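Local structure of lasso peptide isopeptidase AtxE2 (Asticcacaulis excentricus, 5TXE) at residues Ser187-Phe192 and Ile227-Gln232. The protein hydrolyses the isopeptide bond of the lasso peptides astexin-2 and astexin-3, converting the threaded substrates into linear peptides. The protein carries 1 engineered substitution. Residues are numbered along the deposited sequence; the frame is centred on the assembly and turned at random.
Sequences SGRPGF and ISIVYQ
Gly188 and Val230 form an antiparallel hydrogen-bonded pair. Val230 N gives a nearly straight bond to Gly188 O (2.9 Å). Gly188 N returns a longer one to Val230 O (3.2 Å). Past Gly188, towards Gly191 and Ile227, no direct backbone bond follows, and two waters bridge the segments. One accepts from Gly191 N and donates to Ser228 O. The other accepts from Arg189 NH1, in the guanidinium plane, and donates to Ile227 O (2.7 Å).

Arg189 lays its CG 3.5 Å from Ser228 O, and its bend at chi3 (-61°) helps bring the guanidinium to the water. Ile227 crosses this chain at about a right angle. Ser187 CB meets Tyr231 CE1 obliquely at 3.8 Å, and helix 246-253 packs against both residues.

Strands 183-188 and 230-235 are the middle strands of a four-stranded antiparallel meander, consistent with a beta-propeller blade as in prolyl oligopeptidases. Glu174, on neighbouring strand 173-178, fixes Arg189 NE by a salt bridge, and Ala119 O takes a bond from NH1. A leucine in place of Arg189 would probably cost Glu174 this salt bridge and remove the water link to Ile227 O. Direct bonds thus hold the strands, and beyond them water satisfies Gly191 N and Ser228 O.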
ATOM      1  N   SER A 187     -14.179 -19.358   9.010  1.00 28.07           N
ATOM      2  CA  SER A 187     -14.456 -18.391  10.072  1.00 26.84           C
ATOM      3  C   SER A 187     -15.228 -17.191   9.568  1.00 27.00           C
ATOM      4  O   SER A 187     -15.246 -16.904   8.371  1.00 29.21           O
ATOM      5  CB  SER A 187     -13.139 -17.875  10.659  1.00 27.27           C
ATOM      6  OG  SER A 187     -12.343 -17.226   9.704  1.00 28.85           O
ATOM      7  N   GLY A 188     -15.851 -16.481  10.494  1.00 29.06           N
ATOM      8  CA  GLY A 188     -16.464 -15.166  10.202  1.00 27.47           C
ATOM      9  C   GLY A 188     -17.242 -14.651  11.392  1.00 28.14           C
ATOM     10  O   GLY A 188     -17.129 -15.238  12.466  1.00 27.16           O
ATOM     11  N   ARG A 189     -18.092 -13.627  11.199  1.00 27.82           N
ATOM     12  CA  ARG A 189     -18.674 -12.917  12.299  1.00 28.68           C
ATOM     13  C   ARG A 189     -20.170 -12.683  12.187  1.00 31.42           C
ATOM     14  O   ARG A 189     -20.616 -11.569  11.935  1.00 32.27           O
ATOM     15  CB  ARG A 189     -17.921 -11.591  12.510  1.00 28.73           C
ATOM     16  CG  ARG A 189     -16.454 -11.798  12.915  1.00 32.61           C
ATOM     17  CD  ARG A 189     -15.665 -10.514  13.154  1.00 30.51           C
ATOM     18  NE  ARG A 189     -15.617  -9.705  11.957  1.00 32.51           N
ATOM     19  CZ  ARG A 189     -15.259  -8.421  11.944  1.00 31.76           C
ATOM     20  NH1 ARG A 189     -14.890  -7.816  13.057  1.00 34.16           N
ATOM     21  NH2 ARG A 189     -15.252  -7.760  10.821  1.00 29.10           N
ATOM     22  N   PRO A 190     -20.960 -13.713  12.471  1.00 32.86           N
ATOM     23  CA  PRO A 190     -22.394 -13.507  12.434  1.00 30.81           C
ATOM     24  C   PRO A 190     -22.788 -12.450  13.421  1.00 32.37           C
ATOM     25  O   PRO A 190     -23.803 -11.798  13.227  1.00 31.32           O
ATOM     26  CB  PRO A 190     -22.963 -14.868  12.871  1.00 33.09           C
ATOM     27  CG  PRO A 190     -21.817 -15.602  13.499  1.00 30.18           C
ATOM     28  CD  PRO A 190     -20.613 -15.123  12.748  1.00 32.35           C
ATOM     29  N   GLY A 191     -22.030 -12.274  14.502  1.00 30.82           N
ATOM     30  CA  GLY A 191     -22.377 -11.206  15.477  1.00 29.50           C
ATOM     31  C   GLY A 191     -22.379  -9.795  14.837  1.00 30.65           C
ATOM     32  O   GLY A 191     -23.031  -8.874  15.324  1.00 31.22           O
ATOM     33  N   PHE A 192     -21.603  -9.617  13.791  1.00 28.81           N
ATOM     34  CA  PHE A 192     -21.461  -8.329  13.158  1.00 31.06           C
ATOM     35  C   PHE A 192     -22.770  -8.059  12.443  1.00 32.43           C
ATOM     36  O   PHE A 192     -23.316  -6.972  12.539  1.00 30.79           O
ATOM     37  CB  PHE A 192     -20.280  -8.305  12.185  1.00 30.71           C
ATOM     38  CG  PHE A 192     -20.103  -6.982  11.519  1.00 32.95           C
ATOM     39  CD1 PHE A 192     -20.849  -6.662  10.407  1.00 34.24           C
ATOM     40  CD2 PHE A 192     -19.244  -6.040  12.027  1.00 29.11           C
ATOM     41  CE1 PHE A 192     -20.707  -5.421   9.799  1.00 36.86           C
ATOM     42  CE2 PHE A 192     -19.106  -4.817  11.432  1.00 32.22           C
ATOM     43  CZ  PHE A 192     -19.821  -4.486  10.314  1.00 31.10           C
ATOM     44  N   ILE A 227     -16.642  -8.130  18.864  1.00 30.10           N
ATOM     45  CA  ILE A 227     -17.490  -9.013  18.102  1.00 32.53           C
ATOM     46  C   ILE A 227     -16.661 -10.277  17.883  1.00 33.78           C
ATOM     47  O   ILE A 227     -15.575 -10.211  17.328  1.00 32.25           O
ATOM     48  CB  ILE A 227     -17.792  -8.442  16.699  1.00 31.55           C
ATOM     49  CG1 ILE A 227     -18.653  -7.198  16.764  1.00 33.07           C
ATOM     50  CG2 ILE A 227     -18.468  -9.487  15.820  1.00 32.36           C
ATOM     51  CD1 ILE A 227     -20.040  -7.367  17.367  1.00 36.24           C
ATOM     52  N   SER A 228     -17.190 -11.435  18.258  1.00 35.02           N
ATOM     53  CA  SER A 228     -16.412 -12.659  18.171  1.00 35.66           C
ATOM     54  C   SER A 228     -16.408 -13.299  16.799  1.00 37.21           C
ATOM     55  O   SER A 228     -17.348 -13.172  16.006  1.00 38.02           O
ATOM     56  CB  SER A 228     -17.005 -13.728  19.085  1.00 39.53           C
ATOM     57  OG  SER A 228     -17.380 -13.199  20.325  1.00 40.80           O
ATOM     58  N   ILE A 229     -15.359 -14.075  16.591  1.00 33.04           N
ATOM     59  CA  ILE A 229     -15.214 -14.883  15.429  1.00 35.06           C
ATOM     60  C   ILE A 229     -15.754 -16.282  15.731  1.00 37.38           C
ATOM     61  O   ILE A 229     -15.502 -16.797  16.794  1.00 40.83           O
ATOM     62  CB  ILE A 229     -13.747 -14.944  15.076  1.00 32.67           C
ATOM     63  CG1 ILE A 229     -13.237 -13.529  14.828  1.00 33.10           C
ATOM     64  CG2 ILE A 229     -13.544 -15.798  13.827  1.00 35.12           C
ATOM     65  CD1 ILE A 229     -11.757 -13.474  14.447  1.00 37.43           C
ATOM     66  N   VAL A 230     -16.528 -16.858  14.807  1.00 37.77           N
ATOM     67  CA  VAL A 230     -17.187 -18.162  14.925  1.00 34.87           C
ATOM     68  C   VAL A 230     -16.549 -19.071  13.899  1.00 36.26           C
ATOM     69  O   VAL A 230     -16.185 -18.613  12.792  1.00 33.01           O
ATOM     70  CB  VAL A 230     -18.674 -17.983  14.684  1.00 37.79           C
ATOM     71  CG1 VAL A 230     -19.403 -19.252  14.314  1.00 40.93           C
ATOM     72  CG2 VAL A 230     -19.320 -17.364  15.895  1.00 42.27           C
ATOM     73  N   TYR A 231     -16.306 -20.327  14.295  1.00 36.62           N
ATOM     74  CA  TYR A 231     -15.603 -21.323  13.448  1.00 33.03           C
ATOM     75  C   TYR A 231     -16.572 -22.421  13.162  1.00 35.30           C
ATOM     76  O   TYR A 231     -17.274 -22.831  14.053  1.00 39.14           O
ATOM     77  CB  TYR A 231     -14.390 -21.894  14.167  1.00 32.21           C
ATOM     78  CG  TYR A 231     -13.471 -20.788  14.546  1.00 34.86           C
ATOM     79  CD1 TYR A 231     -12.537 -20.320  13.636  1.00 35.55           C
ATOM     80  CD2 TYR A 231     -13.550 -20.161  15.817  1.00 34.65           C
ATOM     81  CE1 TYR A 231     -11.714 -19.249  13.956  1.00 37.48           C
ATOM     82  CE2 TYR A 231     -12.728 -19.083  16.144  1.00 33.43           C
ATOM     83  CZ  TYR A 231     -11.802 -18.646  15.208  1.00 35.04           C
ATOM     84  OH  TYR A 231     -10.952 -17.595  15.436  1.00 36.05           O
ATOM     85  N   GLN A 232     -16.610 -22.907  11.930  1.00 34.94           N
ATOM     86  CA  GLN A 232     -17.476 -24.019  11.560  1.00 34.99           C
ATOM     87  C   GLN A 232     -16.725 -24.910  10.601  1.00 30.22           C
ATOM     88  O   GLN A 232     -15.777 -24.463   9.938  1.00 29.94           O
ATOM     89  CB  GLN A 232     -18.748 -23.523  10.836  1.00 41.43           C
ATOM     90  CG  GLN A 232     -19.748 -22.657  11.587  1.00 50.63           C
ATOM     91  CD  GLN A 232     -20.894 -23.457  12.174  1.00 56.44           C
ATOM     92  OE1 GLN A 232     -21.838 -23.867  11.486  1.00 64.50           O
ATOM     93  NE2 GLN A 232     -20.831 -23.654  13.455  1.00 61.67           N
TER
HETATM   94  O   HOH W   1     -14.145  -8.625  15.607  1.00 32.68           O
HETATM   95  O   HOH W   2     -19.912 -13.470  15.748  1.00 29.10           O